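Local coordinates for protein intron-associated endonuclease 1 (Enterobacteria phage T4, PDB 1MK0) that probably cleaves DNA as a GIY-YIG intron-homing endonuclease, here represented by its catalytic domain in an engineered form, at residues A[3-8]-A[73-78]; A[29-34]-A[38-43]. The protein carries 1 engineered substitution. All blocks are in the same frame, centred on the assembly; numbering follows the deposited sequence.

Interaction 1 (A[3-8]-A[73-78]); sequences SGIYQI and ERANFW. Engineered in segment 73-78: Ala75 (natural residue Glu).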
loop_
_atom_site.group_PDB
_atom_site.type_symbol
_atom_site.label_atom_id
_atom_site.label_comp_id
_atom_site.label_asym_id
_atom_site.label_seq_id
_atom_site.Cartn_x
_atom_site.Cartn_y
_atom_site.Cartn_z
ATOM N N SER A 3 -5.635 -8.959 -9.185
ATOM C CA SER A 3 -4.490 -8.057 -9.153
ATOM C C SER A 3 -4.803 -6.605 -9.475
ATOM O O SER A 3 -5.877 -6.276 -9.973
ATOM C CB SER A 3 -3.425 -8.555 -10.131
ATOM O OG SER A 3 -3.937 -8.591 -11.454
ATOM N N GLY A 4 -3.836 -5.738 -9.195
ATOM C CA GLY A 4 -4.019 -4.331 -9.481
ATOM C C GLY A 4 -3.389 -3.422 -8.452
ATOM O O GLY A 4 -2.456 -3.807 -7.742
ATOM N N ILE A 5 -3.918 -2.207 -8.379
ATOM C CA ILE A 5 -3.430 -1.195 -7.455
ATOM C C ILE A 5 -4.403 -1.085 -6.292
ATOM O O ILE A 5 -5.620 -1.140 -6.478
ATOM C CB ILE A 5 -3.332 0.179 -8.150
ATOM C CG1 ILE A 5 -2.577 0.044 -9.478
ATOM C CG2 ILE A 5 -2.646 1.181 -7.229
ATOM C CD1 ILE A 5 -1.173 -0.510 -9.343
ATOM N N TYR A 6 -3.866 -0.922 -5.089
ATOM C CA TYR A 6 -4.704 -0.820 -3.904
ATOM C C TYR A 6 -4.223 0.284 -2.976
ATOM O O TYR A 6 -3.147 0.849 -3.162
ATOM C CB TYR A 6 -4.677 -2.151 -3.148
ATOM C CG TYR A 6 -3.300 -2.506 -2.631
ATOM C CD1 TYR A 6 -2.812 -1.950 -1.445
ATOM C CD2 TYR A 6 -2.459 -3.344 -3.358
ATOM C CE1 TYR A 6 -1.524 -2.218 -1.002
ATOM C CE2 TYR A 6 -1.168 -3.617 -2.926
ATOM C CZ TYR A 6 -0.707 -3.050 -1.748
ATOM O OH TYR A 6 0.572 -3.301 -1.334
ATOM N N GLN A 7 -5.038 0.587 -1.972
ATOM C CA GLN A 7 -4.668 1.574 -0.974
ATOM C C GLN A 7 -4.945 0.970 0.398
ATOM O O GLN A 7 -5.868 0.167 0.561
ATOM C CB GLN A 7 -5.475 2.872 -1.132
ATOM C CG GLN A 7 -6.972 2.727 -0.870
ATOM C CD GLN A 7 -7.713 4.058 -0.881
ATOM O OE1 GLN A 7 -8.941 4.096 -0.788
ATOM N NE2 GLN A 7 -6.972 5.152 -0.988
ATOM N N ILE A 8 -4.106 1.322 1.367
ATOM C CA ILE A 8 -4.274 0.885 2.747
ATOM C C ILE A 8 -4.443 2.218 3.455
ATOM O O ILE A 8 -3.511 3.019 3.508
ATOM C CB ILE A 8 -3.027 0.151 3.286
ATOM C CG1 ILE A 8 -2.815 -1.147 2.498
ATOM C CG2 ILE A 8 -3.206 -0.156 4.777
ATOM C CD1 ILE A 8 -1.607 -1.953 2.935
ATOM N N GLU A 73 3.358 2.356 -13.893
ATOM C CA GLU A 73 2.748 3.612 -14.311
ATOM C C GLU A 73 1.499 3.946 -13.506
ATOM O O GLU A 73 1.334 5.077 -13.046
ATOM C CB GLU A 73 2.391 3.571 -15.796
ATOM C CG GLU A 73 1.828 4.893 -16.298
ATOM C CD GLU A 73 1.544 4.889 -17.786
ATOM O OE1 GLU A 73 2.410 4.427 -18.558
ATOM O OE2 GLU A 73 0.459 5.361 -18.182
ATOM N N ARG A 74 0.622 2.965 -13.333
ATOM C CA ARG A 74 -0.612 3.182 -12.589
ATOM C C ARG A 74 -0.379 3.342 -11.094
ATOM O O ARG A 74 -1.083 4.105 -10.432
ATOM C CB ARG A 74 -1.601 2.044 -12.857
ATOM C CG ARG A 74 -2.037 1.971 -14.314
ATOM C CD ARG A 74 -2.543 3.324 -14.803
ATOM N NE ARG A 74 -3.779 3.727 -14.139
ATOM C CZ ARG A 74 -4.266 4.964 -14.163
ATOM N NH1 ARG A 74 -3.620 5.923 -14.809
ATOM N NH2 ARG A 74 -5.412 5.241 -13.555
ATOM N N ALA A 75 0.599 2.621 -10.553
ATOM C CA ALA A 75 0.904 2.745 -9.133
ATOM C C ALA A 75 1.407 4.165 -8.877
ATOM O O ALA A 75 0.995 4.817 -7.915
ATOM C CB ALA A 75 1.962 1.730 -8.727
ATOM N N ASN A 76 2.297 4.649 -9.741
ATOM C CA ASN A 76 2.822 6.001 -9.571
ATOM C C ASN A 76 1.745 7.048 -9.772
ATOM O O ASN A 76 1.775 8.103 -9.140
ATOM C CB ASN A 76 3.993 6.261 -10.514
ATOM C CG ASN A 76 5.286 5.670 -9.999
ATOM O OD1 ASN A 76 5.528 5.649 -8.792
ATOM N ND2 ASN A 76 6.133 5.206 -10.906
ATOM N N PHE A 77 0.788 6.765 -10.649
ATOM C CA PHE A 77 -0.302 7.703 -10.867
ATOM C C PHE A 77 -1.043 7.909 -9.552
ATOM O O PHE A 77 -1.280 9.040 -9.133
ATOM C CB PHE A 77 -1.297 7.170 -11.899
ATOM C CG PHE A 77 -2.564 7.973 -11.969
ATOM C CD1 PHE A 77 -2.586 9.206 -12.611
ATOM C CD2 PHE A 77 -3.719 7.531 -11.331
ATOM C CE1 PHE A 77 -3.736 9.988 -12.613
ATOM C CE2 PHE A 77 -4.873 8.302 -11.325
ATOM C CZ PHE A 77 -4.882 9.537 -11.968
ATOM N N TRP A 78 -1.414 6.807 -8.905
ATOM C CA TRP A 78 -2.145 6.886 -7.647
ATOM C C TRP A 78 -1.340 7.450 -6.488
ATOM O O TRP A 78 -1.898 8.128 -5.627
ATOM C CB TRP A 78 -2.727 5.518 -7.289
ATOM C CG TRP A 78 -3.909 5.191 -8.153
ATOM C CD1 TRP A 78 -3.999 4.208 -9.098
ATOM C CD2 TRP A 78 -5.148 5.904 -8.195
ATOM N NE1 TRP A 78 -5.222 4.268 -9.728
ATOM C CE2 TRP A 78 -5.946 5.302 -9.192
ATOM C CE3 TRP A 78 -5.661 6.998 -7.485
ATOM C CZ2 TRP A 78 -7.231 5.759 -9.500
ATOM C CZ3 TRP A 78 -6.938 7.453 -7.791
ATOM C CH2 TRP A 78 -7.708 6.833 -8.791
#

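Interaction 2 (A[29-34]-A[38-43]); sequences KRHFKD and GCHSSI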
loop_
_atom_site.group_PDB
_atom_site.type_symbol
_atom_site.label_atom_id
_atom_site.label_comp_id
_atom_site.label_asym_id
_atom_site.label_seq_id
_atom_site.Cartn_x
_atom_site.Cartn_y
_atom_site.Cartn_z
ATOM N N LYS A 29 -2.598 -9.393 3.650
ATOM C CA LYS A 29 -2.297 -10.248 4.786
ATOM C C LYS A 29 -0.811 -10.164 5.075
ATOM O O LYS A 29 -0.395 -10.105 6.233
ATOM C CB LYS A 29 -2.681 -11.702 4.492
ATOM C CG LYS A 29 -4.177 -11.956 4.466
ATOM C CD LYS A 29 -4.475 -13.442 4.369
ATOM C CE LYS A 29 -5.969 -13.716 4.450
ATOM N NZ LYS A 29 -6.262 -15.179 4.473
ATOM N N ARG A 30 -0.008 -10.142 4.015
ATOM C CA ARG A 30 1.441 -10.070 4.173
ATOM C C ARG A 30 1.879 -8.760 4.816
ATOM O O ARG A 30 2.809 -8.739 5.620
ATOM C CB ARG A 30 2.141 -10.244 2.823
ATOM C CG ARG A 30 3.657 -10.106 2.904
ATOM C CD ARG A 30 4.345 -10.949 1.846
ATOM N NE ARG A 30 4.024 -10.531 0.487
ATOM C CZ ARG A 30 4.738 -9.663 -0.223
ATOM N NH1 ARG A 30 5.826 -9.110 0.297
ATOM N NH2 ARG A 30 4.373 -9.360 -1.462
ATOM N N HIS A 31 1.209 -7.669 4.461
ATOM C CA HIS A 31 1.539 -6.367 5.033
ATOM C C HIS A 31 1.410 -6.376 6.545
ATOM O O HIS A 31 2.290 -5.898 7.253
ATOM C CB HIS A 31 0.611 -5.284 4.487
ATOM C CG HIS A 31 1.060 -4.699 3.188
ATOM N ND1 HIS A 31 2.250 -4.018 3.054
ATOM C CD2 HIS A 31 0.467 -4.668 1.971
ATOM C CE1 HIS A 31 2.370 -3.588 1.810
ATOM N NE2 HIS A 31 1.302 -3.969 1.133
ATOM N N PHE A 32 0.301 -6.909 7.040
ATOM C CA PHE A 32 0.085 -6.929 8.473
ATOM C C PHE A 32 0.955 -7.940 9.202
ATOM O O PHE A 32 1.320 -7.717 10.353
ATOM C CB PHE A 32 -1.405 -7.114 8.759
ATOM C CG PHE A 32 -2.245 -5.976 8.246
ATOM C CD1 PHE A 32 -2.041 -4.683 8.718
ATOM C CD2 PHE A 32 -3.194 -6.183 7.253
ATOM C CE1 PHE A 32 -2.770 -3.609 8.204
ATOM C CE2 PHE A 32 -3.929 -5.118 6.730
ATOM C CZ PHE A 32 -3.715 -3.828 7.206
ATOM N N LYS A 33 1.307 -9.040 8.543
ATOM C CA LYS A 33 2.195 -10.013 9.170
ATOM C C LYS A 33 3.552 -9.334 9.330
ATOM O O LYS A 33 4.229 -9.492 10.346
ATOM C CB LYS A 33 2.351 -11.259 8.299
ATOM C CG LYS A 33 1.168 -12.208 8.344
ATOM C CD LYS A 33 1.498 -13.507 7.633
ATOM C CE LYS A 33 0.347 -14.499 7.721
ATOM N NZ LYS A 33 0.680 -15.786 7.050
ATOM N N ASP A 34 3.940 -8.573 8.314
ATOM C CA ASP A 34 5.210 -7.861 8.337
ATOM C C ASP A 34 5.239 -6.779 9.406
ATOM O O ASP A 34 6.236 -6.624 10.117
ATOM C CB ASP A 34 5.493 -7.232 6.969
ATOM C CG ASP A 34 5.967 -8.247 5.946
ATOM O OD1 ASP A 34 6.037 -9.451 6.280
ATOM O OD2 ASP A 34 6.276 -7.838 4.806
ATOM N N GLY A 38 7.552 -6.306 12.773
ATOM C CA GLY A 38 8.329 -5.081 12.874
ATOM C C GLY A 38 9.371 -4.826 11.804
ATOM O O GLY A 38 10.264 -3.997 11.992
ATOM N N CYS A 39 9.254 -5.509 10.672
ATOM C CA CYS A 39 10.223 -5.348 9.593
ATOM C C CYS A 39 9.630 -4.878 8.270
ATOM O O CYS A 39 10.168 -5.167 7.199
ATOM C CB CYS A 39 10.978 -6.664 9.393
ATOM S SG CYS A 39 9.932 -8.140 9.592
ATOM N N HIS A 40 8.534 -4.130 8.343
ATOM C CA HIS A 40 7.893 -3.631 7.137
ATOM C C HIS A 40 8.817 -2.678 6.378
ATOM O O HIS A 40 9.627 -1.974 6.981
ATOM C CB HIS A 40 6.584 -2.930 7.491
ATOM C CG HIS A 40 5.695 -2.699 6.312
ATOM N ND1 HIS A 40 5.876 -1.652 5.435
ATOM C CD2 HIS A 40 4.648 -3.414 5.835
ATOM C CE1 HIS A 40 4.980 -1.732 4.468
ATOM N NE2 HIS A 40 4.223 -2.793 4.687
ATOM N N SER A 41 8.680 -2.669 5.054
ATOM C CA SER A 41 9.499 -1.835 4.177
ATOM C C SER A 41 9.316 -0.332 4.370
ATOM O O SER A 41 10.213 0.449 4.054
ATOM C CB SER A 41 9.227 -2.196 2.711
ATOM O OG SER A 41 7.856 -2.034 2.378
ATOM N N SER A 42 8.159 0.080 4.874
ATOM C CA SER A 42 7.912 1.497 5.090
ATOM C C SER A 42 7.990 1.864 6.558
ATOM O O SER A 42 7.140 1.457 7.348
ATOM C CB SER A 42 6.537 1.895 4.560
ATOM O OG SER A 42 6.189 3.183 5.040
ATOM N N ILE A 43 9.002 2.644 6.922
ATOM C CA ILE A 43 9.162 3.062 8.307
ATOM C C ILE A 43 7.954 3.883 8.759
ATOM O O ILE A 43 7.587 3.871 9.932
ATOM C CB ILE A 43 10.451 3.903 8.492
ATOM C CG1 ILE A 43 10.629 4.269 9.968
ATOM C CG2 ILE A 43 10.378 5.164 7.641
ATOM C CD1 ILE A 43 11.937 4.994 10.268
HETATM O O HOH W 1 7.505 -5.305 3.970
#

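Interaction 1 (A[3-8]-A[73-78])
Of segment 3-8, Ile5 alone touches helix segment 73-78, and it meets Arg74, Ala75 and Trp78 with its different carbons. Ile5 CD1 comes to the backbone N of Ala75 at 3.8 Å, and it lies 3.9 Å from Ala75 CB. Ala75 is an engineered residue, glutamate in the natural protein. Ile5 CG2 goes another way and approaches CD1 of the Trp78 indole obliquely, at 3.8 Å. With CG1 beside the backbone N (chi1 -50°) and CG2 anti to it, Ile5 CD1 is carried to Ala75 and CG2 to Trp78. This apolar part is tight, and Ile5 and Ala75 are both buried.

The side of Arg74 is looser. Arg74 CB comes 4.0 Å from Ile5 CG1, but the chain then bends at chi2 and chi3 and carries the guanidinium away from the strand. Arg74 NH1 lies 3.6 Å above the Phe77 ring plane, toward the rim, and NH2 forms a salt bridge with Glu62. The same Glu62 accepts a hydrogen bond from Trp78 NE1. No hydrogen bond joins the two segments.

Strand 4-8 and helix 73-78 run nearly parallel, at 24°, with their axes 8.7 Å apart. Helix 68-81 packs against strand 4-10, the central strand of the antiparallel sheet, which has 16-21 and 56-63 as its neighbours; Leu61 of 56-63 touches both Ile5 and Trp78.

Interaction 2 (A[29-34]-A[38-43])
His31 and His40 are joined by a hydrogen bond between their rings, ND1 of His31 to NE2 of His40, 2.8 Å long with an angle of 151°. Either nitrogen could be the donor. Each meets the other ring at its edge, near the plane. The rings are rim to rim, with planes at 26°, and neither lies over the other.

Both imidazoles are held at their second nitrogen as well. Ser42 N donates to His40 ND1 at 2.9 Å, a nearly straight bond, and this fixes the His40 ring against its own loop. His31 NE2 bonds to Tyr6 OH of the central strand. Tyr6, His31, His40 and the backbone of Ser42 therefore form a continuous chain of hydrogen bonds. The His40 ring reaches the helix because its CG is anti to the backbone N (chi1 -165°).

A second link is made by the backbone. Cys39 N donates to Asp34 O at 3.3 Å, and Gly38 N is 3.0 Å from that same oxygen. One water bridges the segments, donating to Asp34 OD2 at 2.9 Å and accepting from Ser41 N at 3.1 Å.

Packing beyond this falls mainly on Asp34 and His40. Asp34 CB lies 4.1 Å from His40 CD2. Cys39 is on the outer side, and its SG is linked covalently to a beta-mercaptoethanol, probably from the crystallisation liquor.

Gly38, with positive phi, ends helix 24-37 in a Schellman motif. Ser42 is the N-cap of helix 43-52, and its OG accepts from Leu45 N. The whole is a short connection between two helices, running from a C-terminal Schellman cap to an N-cap serine, within the GIY-YIG domain.

From the N terminus, the chain enters strand 4-10, which holds the first half of interaction 1. It turns back through strand 16-21 into helix 24-37, where interaction 2 begins. Interaction 2 closes a very short loop, between the last turns of that helix and the segment leading to helix 43-52. The chain then adds strand 56-63 and reaches helix 68-81, where interaction 1 closes its long loop. Interaction 2 is thus nested within interaction 1, and the two do not cross. Their centres are 18 Å apart, on opposite sides of the chain's centre. Segment 3-8 connects them: Ile5 serves interaction 1, while Ile8 CD1 packs 3.6 Å from His31 CD2.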